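Local atomic coordinates of putative nitroreductase (Thermotoga maritima, PDB entry 1VKW), a protein that is a putative nitroreductase related to the FMN-dependent nitroreductases and probably acts as an oxidoreductase. Residues P202-Q205 against T211-L214; W164-T169 against L173-E178. All coordinates share one frame; numbering follows the deposited sequence.

Contact 1. Residues P202-Q205 against T211-L214; sequences PVIQ and TYCL
Leu214 sends its CD1 branch between Ile204 and Pro202 at the apolar centre of this antiparallel pairing. The closest touch is Leu214 CD1 to Ile204 CG1 at 3.3 Å, tighter than usual for two carbons, with the two side chains running alongside each other; Leu214 CG lies 3.8 Å from Pro202 CB. Ile204 places CG1 beside its own backbone N (chi1 -57°), which leaves CG2 to face the other way along the strand and meet the edge of the Tyr212 ring, 3.8 Å from CD2. Beyond this apolar row, the backbones of Gln205 and Cys213 form a hydrogen-bonded pair: Gln205 N donates to Cys213 O at 2.9 Å, and Cys213 N returns a nearly straight bond to Gln205 O at 2.8 Å (170° at the hydrogen). On the face with Cys213, Gln205 OE1 is hydrogen-bonded to Arg207 NH2, while on the Ile204 side the Tyr212 hydroxyl bonds Asp75 OD1. The contact is part of the beta hairpin of strands 203-207 and 211-215. Helix 180-198 packs on Pro202 and Ile204, helix 74-93 on Ile204 and Tyr212, and strand 172-176 pairs with the far edge of 211-215.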
loop_
_atom_site.group_PDB
_atom_site.type_symbol
_atom_site.label_atom_id
_atom_site.label_comp_id
_atom_site.label_asym_id
_atom_site.label_seq_id
_atom_site.Cartn_x
_atom_site.Cartn_y
_atom_site.Cartn_z
ATOM N N PRO A 202 -13.376 0.806 -8.767
ATOM C CA PRO A 202 -12.573 0.762 -10.003
ATOM C C PRO A 202 -12.340 -0.677 -10.449
ATOM O O PRO A 202 -12.333 -1.585 -9.610
ATOM C CB PRO A 202 -11.243 1.420 -9.594
ATOM C CG PRO A 202 -11.553 2.165 -8.342
ATOM C CD PRO A 202 -12.603 1.375 -7.652
ATOM N N VAL A 203 -12.183 -0.886 -11.754
ATOM C CA VAL A 203 -11.882 -2.207 -12.287
ATOM C C VAL A 203 -10.412 -2.241 -12.671
ATOM O O VAL A 203 -9.933 -1.340 -13.350
ATOM C CB VAL A 203 -12.742 -2.544 -13.530
ATOM C CG1 VAL A 203 -12.348 -3.900 -14.130
ATOM C CG2 VAL A 203 -14.212 -2.525 -13.163
ATOM N N ILE A 204 -9.719 -3.294 -12.245
ATOM C CA ILE A 204 -8.305 -3.446 -12.496
ATOM C C ILE A 204 -8.130 -4.502 -13.560
ATOM O O ILE A 204 -8.657 -5.611 -13.419
ATOM C CB ILE A 204 -7.564 -3.908 -11.236
ATOM C CG1 ILE A 204 -7.793 -2.940 -10.076
ATOM C CG2 ILE A 204 -6.060 -4.056 -11.534
ATOM C CD1 ILE A 204 -7.923 -3.650 -8.738
ATOM N N GLN A 205 -7.360 -4.166 -14.594
ATOM C CA GLN A 205 -7.112 -5.064 -15.711
ATOM C C GLN A 205 -5.641 -5.079 -16.096
ATOM O O GLN A 205 -5.028 -4.025 -16.256
ATOM C CB GLN A 205 -7.963 -4.647 -16.912
ATOM C CG GLN A 205 -9.443 -4.823 -16.648
ATOM C CD GLN A 205 -10.277 -4.674 -17.883
ATOM O OE1 GLN A 205 -9.865 -4.017 -18.839
ATOM N NE2 GLN A 205 -11.462 -5.273 -17.874
ATOM N N THR A 211 1.961 -3.905 -17.341
ATOM C CA THR A 211 1.080 -2.775 -17.105
ATOM C C THR A 211 -0.219 -3.267 -16.510
ATOM O O THR A 211 -0.739 -4.304 -16.918
ATOM C CB THR A 211 0.790 -2.034 -18.421
ATOM O OG1 THR A 211 2.015 -1.559 -18.972
ATOM C CG2 THR A 211 -0.039 -0.736 -18.188
ATOM N N TYR A 212 -0.732 -2.508 -15.553
ATOM C CA TYR A 212 -2.073 -2.719 -15.024
ATOM C C TYR A 212 -2.797 -1.399 -15.151
ATOM O O TYR A 212 -2.247 -0.358 -14.798
ATOM C CB TYR A 212 -2.022 -3.178 -13.571
ATOM C CG TYR A 212 -1.821 -4.665 -13.427
ATOM C CD1 TYR A 212 -0.560 -5.231 -13.572
ATOM C CD2 TYR A 212 -2.893 -5.510 -13.170
ATOM C CE1 TYR A 212 -0.367 -6.600 -13.457
ATOM C CE2 TYR A 212 -2.710 -6.880 -13.042
ATOM C CZ TYR A 212 -1.446 -7.420 -13.182
ATOM O OH TYR A 212 -1.257 -8.786 -13.071
ATOM N N CYS A 213 -4.008 -1.448 -15.698
ATOM C CA CYS A 213 -4.827 -0.264 -15.869
ATOM C C CYS A 213 -6.013 -0.322 -14.941
ATOM O O CYS A 213 -6.580 -1.388 -14.679
ATOM C CB CYS A 213 -5.310 -0.117 -17.316
ATOM S SG CYS A 213 -3.987 0.260 -18.496
ATOM N N LEU A 214 -6.372 0.852 -14.450
ATOM C CA LEU A 214 -7.509 1.031 -13.592
ATOM C C LEU A 214 -8.587 1.730 -14.397
ATOM O O LEU A 214 -8.376 2.846 -14.866
ATOM C CB LEU A 214 -7.099 1.916 -12.421
ATOM C CG LEU A 214 -7.822 1.752 -11.102
ATOM C CD1 LEU A 214 -7.556 0.364 -10.541
ATOM C CD2 LEU A 214 -7.329 2.841 -10.143
#

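Contact 2. Residues W164-T169 against L173-E178; sequences WKIKYT and LCISSE
Leu173 and Ile166 make the tightest apolar touch between these strands, CD1 of the leucine lying 3.6 Å from CG2 of the isoleucine. With CG swung away from its backbone N (chi1 -165°), Leu173 leans toward the partner strand, and the same CD1 also reaches Tyr168 CB at 3.9 Å, filling the angle between two side chains of that strand. Further along this face the fit slackens: Ile166 CG1 and Ile175 CG1 are 4.3 Å apart, and Ile175 CG2 approaches Trp164 CD1 obliquely at 4.2 Å. The indole is held at its nitrogen by the carbonyl oxygen of Asp182. Helix 143-153 covers Ile166, Tyr168 and Leu173, while helix 180-198 meets Trp164 and Ile175.

The reverse face carries Lys165, Lys167, Cys174 and Ser176 and is looser at the lysines and a bound water; Cys174, buried and disulfide-bonded to Cys213, is the exception. Both lysine chains run off from the partner strand, Lys165 fully extended. The water donates to Lys165 O at 3.0 Å and weakly to Cys174 O, and is hydrogen-bonded to Ser176 OG; Lys165 O therefore takes this bond as well as the one from Ser176 N. Ser176 OG is also hydrogen-bonded to Thr211 OG1.

Between the faces run the reciprocal backbone bonds of Lys165 with Ser176 and Lys167 with Cys174, the shortest being Cys174 N to Lys167 O at 2.7 Å. Two strands joined by a short turn, one side apolar beneath helices and the other largely polar, make this an amphipathic antiparallel beta hairpin.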
loop_
_atom_site.group_PDB
_atom_site.type_symbol
_atom_site.label_atom_id
_atom_site.label_comp_id
_atom_site.label_asym_id
_atom_site.label_seq_id
_atom_site.Cartn_x
_atom_site.Cartn_y
_atom_site.Cartn_z
ATOM N N TRP A 164 7.897 3.449 -11.496
ATOM C CA TRP A 164 6.572 3.548 -12.132
ATOM C C TRP A 164 6.541 4.480 -13.321
ATOM O O TRP A 164 7.133 5.564 -13.309
ATOM C CB TRP A 164 5.530 4.018 -11.127
ATOM C CG TRP A 164 5.629 3.360 -9.804
ATOM C CD1 TRP A 164 5.405 2.051 -9.523
ATOM C CD2 TRP A 164 5.960 3.988 -8.564
ATOM N NE1 TRP A 164 5.587 1.820 -8.181
ATOM C CE2 TRP A 164 5.918 2.994 -7.567
ATOM C CE3 TRP A 164 6.284 5.293 -8.191
ATOM C CZ2 TRP A 164 6.191 3.264 -6.222
ATOM C CZ3 TRP A 164 6.552 5.560 -6.843
ATOM C CH2 TRP A 164 6.499 4.549 -5.887
ATOM N N LYS A 165 5.831 4.058 -14.354
ATOM C CA LYS A 165 5.499 4.941 -15.454
ATOM C C LYS A 165 3.982 4.969 -15.508
ATOM O O LYS A 165 3.355 3.905 -15.564
ATOM C CB LYS A 165 6.103 4.409 -16.756
ATOM C CG LYS A 165 6.185 5.393 -17.910
ATOM C CD LYS A 165 7.057 4.811 -19.069
ATOM C CE LYS A 165 7.138 5.723 -20.296
ATOM N NZ LYS A 165 7.827 5.073 -21.478
ATOM N N ILE A 166 3.401 6.170 -15.476
ATOM C CA ILE A 166 1.954 6.349 -15.333
ATOM C C ILE A 166 1.392 7.092 -16.533
ATOM O O ILE A 166 1.966 8.096 -16.988
ATOM C CB ILE A 166 1.623 7.146 -14.037
ATOM C CG1 ILE A 166 2.281 6.503 -12.809
ATOM C CG2 ILE A 166 0.099 7.315 -13.848
ATOM C CD1 ILE A 166 2.118 7.352 -11.523
ATOM N N LYS A 167 0.257 6.605 -17.030
ATOM C CA LYS A 167 -0.392 7.200 -18.182
ATOM C C LYS A 167 -1.882 7.273 -17.947
ATOM O O LYS A 167 -2.504 6.290 -17.549
ATOM C CB LYS A 167 -0.099 6.388 -19.462
ATOM C CG LYS A 167 -0.693 6.989 -20.723
ATOM C CD LYS A 167 -0.317 6.196 -21.971
ATOM C CE LYS A 167 -0.829 4.759 -21.931
ATOM N NZ LYS A 167 -0.448 4.042 -23.189
ATOM N N TYR A 168 -2.442 8.449 -18.192
ATOM C CA TYR A 168 -3.864 8.688 -18.084
ATOM C C TYR A 168 -4.422 8.780 -19.505
ATOM O O TYR A 168 -3.907 9.557 -20.324
ATOM C CB TYR A 168 -4.102 9.999 -17.327
ATOM C CG TYR A 168 -5.523 10.489 -17.386
ATOM C CD1 TYR A 168 -6.547 9.783 -16.773
ATOM C CD2 TYR A 168 -5.841 11.673 -18.051
ATOM C CE1 TYR A 168 -7.860 10.240 -16.829
ATOM C CE2 TYR A 168 -7.129 12.128 -18.118
ATOM C CZ TYR A 168 -8.136 11.413 -17.505
ATOM O OH TYR A 168 -9.415 11.888 -17.566
ATOM N N THR A 169 -5.467 8.010 -19.799
ATOM C CA THR A 169 -6.043 7.990 -21.153
ATOM C C THR A 169 -7.446 8.576 -21.296
ATOM O O THR A 169 -8.025 8.522 -22.376
ATOM C CB THR A 169 -6.094 6.555 -21.662
ATOM O OG1 THR A 169 -6.875 5.756 -20.755
ATOM C CG2 THR A 169 -4.720 5.943 -21.665
ATOM N N LEU A 173 -6.300 4.899 -15.832
ATOM C CA LEU A 173 -4.987 5.292 -15.334
ATOM C C LEU A 173 -4.195 4.012 -15.386
ATOM O O LEU A 173 -4.625 2.997 -14.837
ATOM C CB LEU A 173 -5.074 5.834 -13.902
ATOM C CG LEU A 173 -3.916 6.628 -13.285
ATOM C CD1 LEU A 173 -3.416 7.774 -14.161
ATOM C CD2 LEU A 173 -4.384 7.189 -11.955
ATOM N N CYS A 174 -3.099 4.045 -16.133
ATOM C CA CYS A 174 -2.251 2.874 -16.341
ATOM C C CYS A 174 -0.902 3.056 -15.669
ATOM O O CYS A 174 -0.277 4.097 -15.818
ATOM C CB CYS A 174 -2.064 2.626 -17.834
ATOM S SG CYS A 174 -3.620 2.275 -18.699
ATOM N N ILE A 175 -0.474 2.034 -14.930
ATOM C CA ILE A 175 0.827 2.001 -14.283
ATOM C C ILE A 175 1.611 0.819 -14.837
ATOM O O ILE A 175 1.135 -0.320 -14.790
ATOM C CB ILE A 175 0.667 1.829 -12.764
ATOM C CG1 ILE A 175 -0.168 2.973 -12.183
ATOM C CG2 ILE A 175 2.031 1.756 -12.086
ATOM C CD1 ILE A 175 -0.590 2.734 -10.753
ATOM N N SER A 176 2.807 1.098 -15.353
ATOM C CA SER A 176 3.725 0.071 -15.838
ATOM C C SER A 176 4.998 0.071 -15.000
ATOM O O SER A 176 5.496 1.138 -14.603
ATOM C CB SER A 176 4.099 0.329 -17.296
ATOM O OG SER A 176 2.956 0.587 -18.096
ATOM N N SER A 177 5.516 -1.126 -14.740
ATOM C CA SER A 177 6.769 -1.312 -14.016
ATOM C C SER A 177 7.370 -2.687 -14.299
ATOM O O SER A 177 6.645 -3.652 -14.503
ATOM C CB SER A 177 6.530 -1.199 -12.515
ATOM O OG SER A 177 7.753 -1.251 -11.807
ATOM N N GLU A 178 8.699 -2.757 -14.262
ATOM C CA GLU A 178 9.446 -4.022 -14.298
ATOM C C GLU A 178 9.503 -4.729 -12.929
ATOM O O GLU A 178 10.026 -5.845 -12.826
ATOM C CB GLU A 178 10.891 -3.778 -14.763
ATOM C CG GLU A 178 11.075 -2.888 -15.991
ATOM C CD GLU A 178 10.522 -3.490 -17.272
ATOM O OE1 GLU A 178 9.649 -4.385 -17.219
ATOM O OE2 GLU A 178 10.961 -3.049 -18.356
HETATM O O HOH W 1 1.675 3.058 -17.862
#

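How the contacts relate
Contact 2 closes before contact 1 opens along the chain, helix 180-198 intervening, and their centres lie about 10 Å apart. Each is a hairpin, and the two join through their second strands, 172-176 and 211-215, giving a four-stranded antiparallel sheet with 165-168 and 203-207 outermost. Backbone bonds link Leu173 with Leu214 and Ile175 with Tyr212. The seam is also closed covalently: Cys174 SG and Cys213 SG form a disulfide of 2.1 Å. Further along the seam, Thr211 OG1 lies 2.5 Å from Ser176 OG, a probable hydrogen bond, and Thr211 CG2 packs 3.9 Å from Cys174 CB. Helix 180-198 touches side chains of both contacts.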